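Local structure of acetyl-CoA acetyltransferase (Mycobacterium smegmatis, 4EGV) at residues 341-346 with 406-411; 314-319 with 350-355. The protein is a monomeric thiolase-like protein of type 1 that may act as an acyltransferase. All coordinates share one frame; numbering follows the deposited sequence.

Contact 1 (341-346 with 406-411); sequences DLYSCF and GANGGI
Y343 lays one face of its phenol ring over N408, overlapping both the backbone carbonyl and the first side-chain carbon of that residue. The oxygen N408 O, the carbonyl of the cis peptide to G409, sits 3.2 Å above the ring plane, displaced toward the rim, and lies 3.3 Å from both Y343 CE1 and Y343 CZ. Nearer the root of the ring, N408 CB packs against Y343 CD2 at 3.4 Å. The two side chains cross at about a right angle, and the N408 amide is turned 47° from the ring plane. With CG anti to the backbone N (chi1 -171°), the tyrosine reaches along the neighbouring strand, and its hydroxyl is fixed at the far end by a hydrogen bond to G380 O. The N408 ND2 group makes a weak hydrogen bond to the hydroxyl of Y195. Behind this overlap the backbones pair: G406 N donates to D341 O over 2.8 Å in a nearly straight bond, whereas the return bond from Y343 N to G406 O, 3.1 Å long, is weak and bent. The D341 carboxylate accepts hydrogen bonds from, among others, L369 N and the Y383 hydroxyl. Strand 337-342 is the outermost strand at one end of the mixed sheet and runs parallel to strand 402-409. Adjacent parallel strands releasing their loops side by side recall the C-terminal half of the thiolase fold, where the corresponding loops probably match those carrying the NEAF and CxG motifs of classical thiolases.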
ATOM      1  N   ASP A 341       9.790  -4.791  -1.491  1.00 40.99           N
ATOM      2  CA  ASP A 341       8.410  -5.088  -1.105  1.00 40.39           C
ATOM      3  C   ASP A 341       7.531  -3.917  -1.489  1.00 39.68           C
ATOM      4  O   ASP A 341       7.542  -2.879  -0.846  1.00 38.63           O
ATOM      5  CB  ASP A 341       8.223  -5.409   0.377  1.00 40.59           C
ATOM      6  CG  ASP A 341       6.847  -6.052   0.665  1.00 41.34           C
ATOM      7  OD1 ASP A 341       6.717  -7.272   0.554  1.00 41.54           O
ATOM      8  OD2 ASP A 341       5.892  -5.338   1.009  1.00 43.16           O
ATOM      9  N   LEU A 342       6.793  -4.110  -2.574  1.00 39.63           N
ATOM     10  CA  LEU A 342       5.877  -3.120  -3.118  1.00 39.70           C
ATOM     11  C   LEU A 342       4.454  -3.499  -2.758  1.00 39.52           C
ATOM     12  O   LEU A 342       4.049  -4.647  -2.872  1.00 39.25           O
ATOM     13  CB  LEU A 342       6.073  -2.973  -4.644  1.00 39.65           C
ATOM     14  CG  LEU A 342       7.155  -2.060  -5.243  1.00 39.84           C
ATOM     15  CD1 LEU A 342       8.225  -1.592  -4.311  1.00 37.75           C
ATOM     16  CD2 LEU A 342       7.764  -2.688  -6.489  1.00 40.40           C
ATOM     17  N   TYR A 343       3.709  -2.528  -2.274  1.00 39.75           N
ATOM     18  CA  TYR A 343       2.367  -2.771  -1.824  1.00 40.16           C
ATOM     19  C   TYR A 343       1.456  -3.138  -3.005  1.00 40.70           C
ATOM     20  O   TYR A 343       1.425  -2.447  -4.032  1.00 39.51           O
ATOM     21  CB  TYR A 343       1.867  -1.533  -1.111  1.00 40.18           C
ATOM     22  CG  TYR A 343       0.557  -1.678  -0.383  1.00 39.84           C
ATOM     23  CD1 TYR A 343       0.533  -1.796   1.019  1.00 40.12           C
ATOM     24  CD2 TYR A 343      -0.663  -1.673  -1.076  1.00 39.49           C
ATOM     25  CE1 TYR A 343      -0.649  -1.923   1.702  1.00 40.83           C
ATOM     26  CE2 TYR A 343      -1.867  -1.804  -0.411  1.00 41.38           C
ATOM     27  CZ  TYR A 343      -1.858  -1.930   0.989  1.00 41.78           C
ATOM     28  OH  TYR A 343      -3.055  -2.047   1.664  1.00 40.73           O
ATOM     29  N   SER A 344       0.677  -4.203  -2.812  1.00 41.94           N
ATOM     30  CA  SER A 344      -0.044  -4.884  -3.886  1.00 42.96           C
ATOM     31  C   SER A 344      -1.433  -5.407  -3.518  1.00 43.72           C
ATOM     32  O   SER A 344      -1.667  -6.623  -3.590  1.00 44.70           O
ATOM     33  CB  SER A 344       0.816  -6.067  -4.379  1.00 42.77           C
ATOM     34  OG  SER A 344       1.142  -6.963  -3.317  1.00 41.56           O
ATOM     35  N   CYS A 345      -2.376  -4.552  -3.131  1.00 44.12           N
ATOM     36  CA  CYS A 345      -3.734  -5.103  -2.894  1.00 44.65           C
ATOM     37  C   CYS A 345      -4.303  -5.431  -4.299  1.00 43.35           C
ATOM     38  O   CYS A 345      -4.876  -6.476  -4.551  1.00 42.47           O
ATOM     39  CB  CYS A 345      -4.608  -4.139  -2.058  1.00 45.25           C
ATOM     40  SG  CYS A 345      -5.964  -4.859  -0.968  1.00 50.46           S
ATOM     41  N   PHE A 346      -4.037  -4.521  -5.225  1.00 42.92           N
ATOM     42  CA  PHE A 346      -4.398  -4.642  -6.625  1.00 41.71           C
ATOM     43  C   PHE A 346      -3.144  -4.438  -7.478  1.00 40.53           C
ATOM     44  O   PHE A 346      -2.148  -3.940  -7.024  1.00 40.03           O
ATOM     45  CB  PHE A 346      -5.468  -3.591  -6.935  1.00 42.06           C
ATOM     46  CG  PHE A 346      -6.690  -3.695  -6.046  1.00 42.61           C
ATOM     47  CD1 PHE A 346      -7.726  -4.576  -6.382  1.00 42.24           C
ATOM     48  CD2 PHE A 346      -6.785  -2.964  -4.865  1.00 42.79           C
ATOM     49  CE1 PHE A 346      -8.842  -4.713  -5.564  1.00 41.82           C
ATOM     50  CE2 PHE A 346      -7.885  -3.090  -4.041  1.00 41.46           C
ATOM     51  CZ  PHE A 346      -8.921  -3.962  -4.381  1.00 42.23           C
ATOM     52  N   GLY A 406       7.634  -0.103  -0.247  1.00 30.40           N
ATOM     53  CA  GLY A 406       6.650   0.905  -0.626  1.00 30.03           C
ATOM     54  C   GLY A 406       5.293   0.612  -0.035  1.00 29.53           C
ATOM     55  O   GLY A 406       4.802  -0.489  -0.155  1.00 29.76           O
ATOM     56  N   ALA A 407       4.679   1.617   0.579  1.00 29.18           N
ATOM     57  CA  ALA A 407       3.409   1.445   1.301  1.00 28.32           C
ATOM     58  C   ALA A 407       2.302   2.323   0.765  1.00 27.89           C
ATOM     59  O   ALA A 407       2.397   3.513   0.835  1.00 27.34           O
ATOM     60  CB  ALA A 407       3.616   1.711   2.801  1.00 27.79           C
ATOM     61  N   ASN A 408       1.193   1.745   0.330  1.00 28.31           N
ATOM     62  CA  ASN A 408      -0.008   2.394  -0.204  1.00 29.08           C
ATOM     63  C   ASN A 408      -1.237   2.272   0.729  1.00 29.27           C
ATOM     64  O   ASN A 408      -1.376   1.275   1.312  1.00 29.14           O
ATOM     65  CB  ASN A 408      -0.302   1.661  -1.498  1.00 29.40           C
ATOM     66  CG  ASN A 408      -1.251   2.367  -2.371  1.00 30.64           C
ATOM     67  OD1 ASN A 408      -0.895   3.294  -3.007  1.00 33.01           O
ATOM     68  ND2 ASN A 408      -2.456   1.902  -2.441  1.00 28.66           N
ATOM     69  N   GLY A 409      -2.134   3.230   0.926  1.00 29.11           N
ATOM     70  CA  GLY A 409      -2.199   4.505   0.295  1.00 29.69           C
ATOM     71  C   GLY A 409      -3.550   4.842  -0.257  1.00 30.72           C
ATOM     72  O   GLY A 409      -3.608   5.454  -1.255  1.00 29.80           O
ATOM     73  N   GLY A 410      -4.628   4.447   0.378  1.00 32.32           N
ATOM     74  CA  GLY A 410      -5.972   4.856  -0.020  1.00 33.79           C
ATOM     75  C   GLY A 410      -6.456   4.411  -1.362  1.00 34.71           C
ATOM     76  O   GLY A 410      -6.443   3.281  -1.639  1.00 34.65           O
ATOM     77  N   ILE A 411      -6.853   5.323  -2.210  1.00 35.75           N
ATOM     78  CA  ILE A 411      -7.074   5.008  -3.613  1.00 37.07           C
ATOM     79  C   ILE A 411      -5.876   5.417  -4.442  1.00 36.84           C
ATOM     80  O   ILE A 411      -5.983   6.341  -5.178  1.00 37.03           O
ATOM     81  CB  ILE A 411      -8.318   5.745  -4.176  1.00 37.52           C
ATOM     82  CG1 ILE A 411      -9.529   5.524  -3.285  1.00 38.39           C
ATOM     83  CG2 ILE A 411      -8.654   5.280  -5.551  1.00 37.02           C
ATOM     84  CD1 ILE A 411      -9.890   4.065  -3.038  1.00 38.69           C
TER

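Contact 2 (314-319 with 350-355)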
ATOM      1  N   GLY A 314      -5.008   7.040 -14.695  1.00 46.72           N
ATOM      2  CA  GLY A 314      -4.233   5.814 -14.847  1.00 46.17           C
ATOM      3  C   GLY A 314      -2.808   5.812 -14.310  1.00 45.91           C
ATOM      4  O   GLY A 314      -2.088   4.824 -14.452  1.00 45.68           O
ATOM      5  N   ALA A 315      -2.387   6.914 -13.696  1.00 45.82           N
ATOM      6  CA  ALA A 315      -1.057   7.012 -13.112  1.00 45.68           C
ATOM      7  C   ALA A 315      -1.098   7.738 -11.790  1.00 45.60           C
ATOM      8  O   ALA A 315      -2.054   8.408 -11.452  1.00 45.01           O
ATOM      9  CB  ALA A 315      -0.063   7.687 -14.071  1.00 45.57           C
ATOM     10  N   SER A 316      -0.035   7.567 -11.025  1.00 46.01           N
ATOM     11  CA  SER A 316       0.132   8.259  -9.763  1.00 45.89           C
ATOM     12  C   SER A 316       1.583   8.736  -9.691  1.00 45.31           C
ATOM     13  O   SER A 316       2.446   7.998  -9.261  1.00 44.98           O
ATOM     14  CB  SER A 316      -0.249   7.335  -8.596  1.00 45.71           C
ATOM     15  OG  SER A 316      -0.066   7.972  -7.348  1.00 46.72           O
ATOM     16  N   PRO A 317       1.848   9.967 -10.150  1.00 45.06           N
ATOM     17  CA  PRO A 317       3.205  10.518 -10.152  1.00 44.87           C
ATOM     18  C   PRO A 317       3.777  10.755  -8.756  1.00 43.93           C
ATOM     19  O   PRO A 317       4.963  10.687  -8.593  1.00 43.68           O
ATOM     20  CB  PRO A 317       3.057  11.844 -10.907  1.00 45.26           C
ATOM     21  CG  PRO A 317       1.764  11.754 -11.598  1.00 45.57           C
ATOM     22  CD  PRO A 317       0.889  10.857 -10.816  1.00 45.30           C
ATOM     23  N   ALA A 318       2.934  11.026  -7.768  1.00 43.44           N
ATOM     24  CA  ALA A 318       3.355  11.156  -6.364  1.00 42.85           C
ATOM     25  C   ALA A 318       3.993   9.889  -5.791  1.00 42.51           C
ATOM     26  O   ALA A 318       4.870   9.955  -4.963  1.00 42.68           O
ATOM     27  CB  ALA A 318       2.207  11.621  -5.484  1.00 42.32           C
ATOM     28  N   SER A 319       3.580   8.727  -6.243  1.00 42.32           N
ATOM     29  CA  SER A 319       4.170   7.514  -5.726  1.00 42.05           C
ATOM     30  C   SER A 319       5.570   7.336  -6.250  1.00 41.68           C
ATOM     31  O   SER A 319       6.442   6.883  -5.569  1.00 41.58           O
ATOM     32  CB  SER A 319       3.281   6.316  -6.056  1.00 42.15           C
ATOM     33  OG  SER A 319       1.943   6.604  -5.698  1.00 41.90           O
ATOM     34  N   VAL A 350       1.410  -1.426  -8.072  1.00 36.57           N
ATOM     35  CA  VAL A 350       2.660  -2.086  -8.403  1.00 37.44           C
ATOM     36  C   VAL A 350       3.071  -1.694  -9.791  1.00 37.78           C
ATOM     37  O   VAL A 350       4.153  -1.190  -9.974  1.00 37.74           O
ATOM     38  CB  VAL A 350       2.603  -3.622  -8.291  1.00 37.39           C
ATOM     39  CG1 VAL A 350       3.941  -4.212  -8.659  1.00 37.06           C
ATOM     40  CG2 VAL A 350       2.227  -4.048  -6.897  1.00 37.09           C
ATOM     41  N   PHE A 351       2.191  -1.906 -10.757  1.00 38.79           N
ATOM     42  CA  PHE A 351       2.386  -1.434 -12.129  1.00 40.20           C
ATOM     43  C   PHE A 351       2.915  -0.014 -12.170  1.00 41.03           C
ATOM     44  O   PHE A 351       3.851   0.286 -12.875  1.00 40.59           O
ATOM     45  CB  PHE A 351       1.064  -1.461 -12.897  1.00 40.11           C
ATOM     46  CG  PHE A 351       0.731  -2.787 -13.492  1.00 40.19           C
ATOM     47  CD1 PHE A 351       1.726  -3.605 -14.023  1.00 40.40           C
ATOM     48  CD2 PHE A 351      -0.586  -3.211 -13.567  1.00 39.44           C
ATOM     49  CE1 PHE A 351       1.413  -4.827 -14.586  1.00 40.13           C
ATOM     50  CE2 PHE A 351      -0.905  -4.418 -14.131  1.00 40.11           C
ATOM     51  CZ  PHE A 351       0.101  -5.226 -14.645  1.00 40.49           C
ATOM     52  N   ASN A 352       2.290   0.840 -11.371  1.00 42.43           N
ATOM     53  CA  ASN A 352       2.510   2.246 -11.395  1.00 43.45           C
ATOM     54  C   ASN A 352       3.905   2.634 -10.998  1.00 44.12           C
ATOM     55  O   ASN A 352       4.446   3.568 -11.545  1.00 43.88           O
ATOM     56  CB  ASN A 352       1.484   2.910 -10.502  1.00 43.40           C
ATOM     57  CG  ASN A 352       1.721   4.392 -10.351  1.00 44.32           C
ATOM     58  OD1 ASN A 352       1.551   5.179 -11.300  1.00 43.34           O
ATOM     59  ND2 ASN A 352       2.126   4.788  -9.140  1.00 44.24           N
ATOM     60  N   ILE A 353       4.490   1.925 -10.037  1.00 45.44           N
ATOM     61  CA  ILE A 353       5.880   2.181  -9.662  1.00 46.72           C
ATOM     62  C   ILE A 353       6.780   1.806 -10.823  1.00 47.81           C
ATOM     63  O   ILE A 353       7.633   2.582 -11.244  1.00 48.26           O
ATOM     64  CB  ILE A 353       6.304   1.438  -8.404  1.00 46.58           C
ATOM     65  CG1 ILE A 353       5.609   2.033  -7.195  1.00 45.74           C
ATOM     66  CG2 ILE A 353       7.809   1.505  -8.232  1.00 46.17           C
ATOM     67  CD1 ILE A 353       5.625   3.535  -7.136  1.00 45.50           C
ATOM     68  N   CYS A 354       6.519   0.634 -11.376  1.00 48.62           N
ATOM     69  CA  CYS A 354       7.196   0.131 -12.554  1.00 49.44           C
ATOM     70  C   CYS A 354       7.184   1.038 -13.801  1.00 49.88           C
ATOM     71  O   CYS A 354       8.173   1.141 -14.504  1.00 50.04           O
ATOM     72  CB  CYS A 354       6.630  -1.247 -12.875  1.00 49.54           C
ATOM     73  SG  CYS A 354       7.001  -2.465 -11.580  1.00 48.41           S
ATOM     74  N   ASP A 355       6.060   1.686 -14.060  1.00 50.55           N
ATOM     75  CA  ASP A 355       5.889   2.580 -15.191  1.00 50.91           C
ATOM     76  C   ASP A 355       6.681   3.857 -15.111  1.00 51.41           C
ATOM     77  O   ASP A 355       7.212   4.290 -16.111  1.00 51.73           O
ATOM     78  CB  ASP A 355       4.436   2.982 -15.333  1.00 50.96           C
ATOM     79  CG  ASP A 355       3.572   1.889 -15.879  1.00 50.41           C
ATOM     80  OD1 ASP A 355       4.083   0.862 -16.354  1.00 48.15           O
ATOM     81  OD2 ASP A 355       2.356   2.083 -15.833  1.00 49.89           O
TER
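N352 spends its whole side-chain amide on the backbone of S316, and these two hydrogen bonds form the polar part of the contact. S316 N donates to N352 OD1 over 2.9 Å, approaching from above the carbonyl plane, 41° out of it. In return N352 ND2 donates to S316 O at 3.2 Å; the acceptor lies almost exactly in the amide plane and the N-H points at it fairly straight, at 161°. Gripped at both ends, the amide has its rotation fixed, and its oxygen and nitrogen can hardly be exchanged. Holding CG anti to the backbone N (chi1 174°) carries the group off helix 348-357 toward the loop. That loop leads into helix 317-330, the connecting helix of a beta-alpha-beta crossover between the parallel strands 294-303 and 337-342 of the thiolase-fold sheet. The S316 hydroxyl turns to E304, whose carboxylate also accepts from A318 N at the start of the helix. Van der Waals packing accompanies the hydrogen bonds. S316 CB lies 3.5 Å from N352 ND2, and S319 CB is 3.6 Å from the same nitrogen, so carbon lines the amide beside its bonds. From the next residue, I353 CD1 makes a nonpolar contact with S319 CB at 3.8 Å and lies equally close to S319 O. Y415 of strand 414-421 touches the side chains of both S319 and I353.

In the fold
The two contacts interlock along the chain, their segments alternating: 314-319, then 341-346, then 350-355, then 406-411. Their centres are about 11 Å apart, and the centre of contact 1 lies about 2 Å from that of the whole chain, against about 12 Å for contact 2. They meet through V350 on helix 348-357, whose CG2 lies 3.4 Å from Y343 O and 3.5 Å from S344 CB. The same helix therefore packs on the loop leaving the edge strand and is tied to the start of helix 317-330. If the loops of contact 1 correspond to the active-site loops of classical thiolases, helix 348-357 packs directly against one of them through V350 and carries N352 of contact 2.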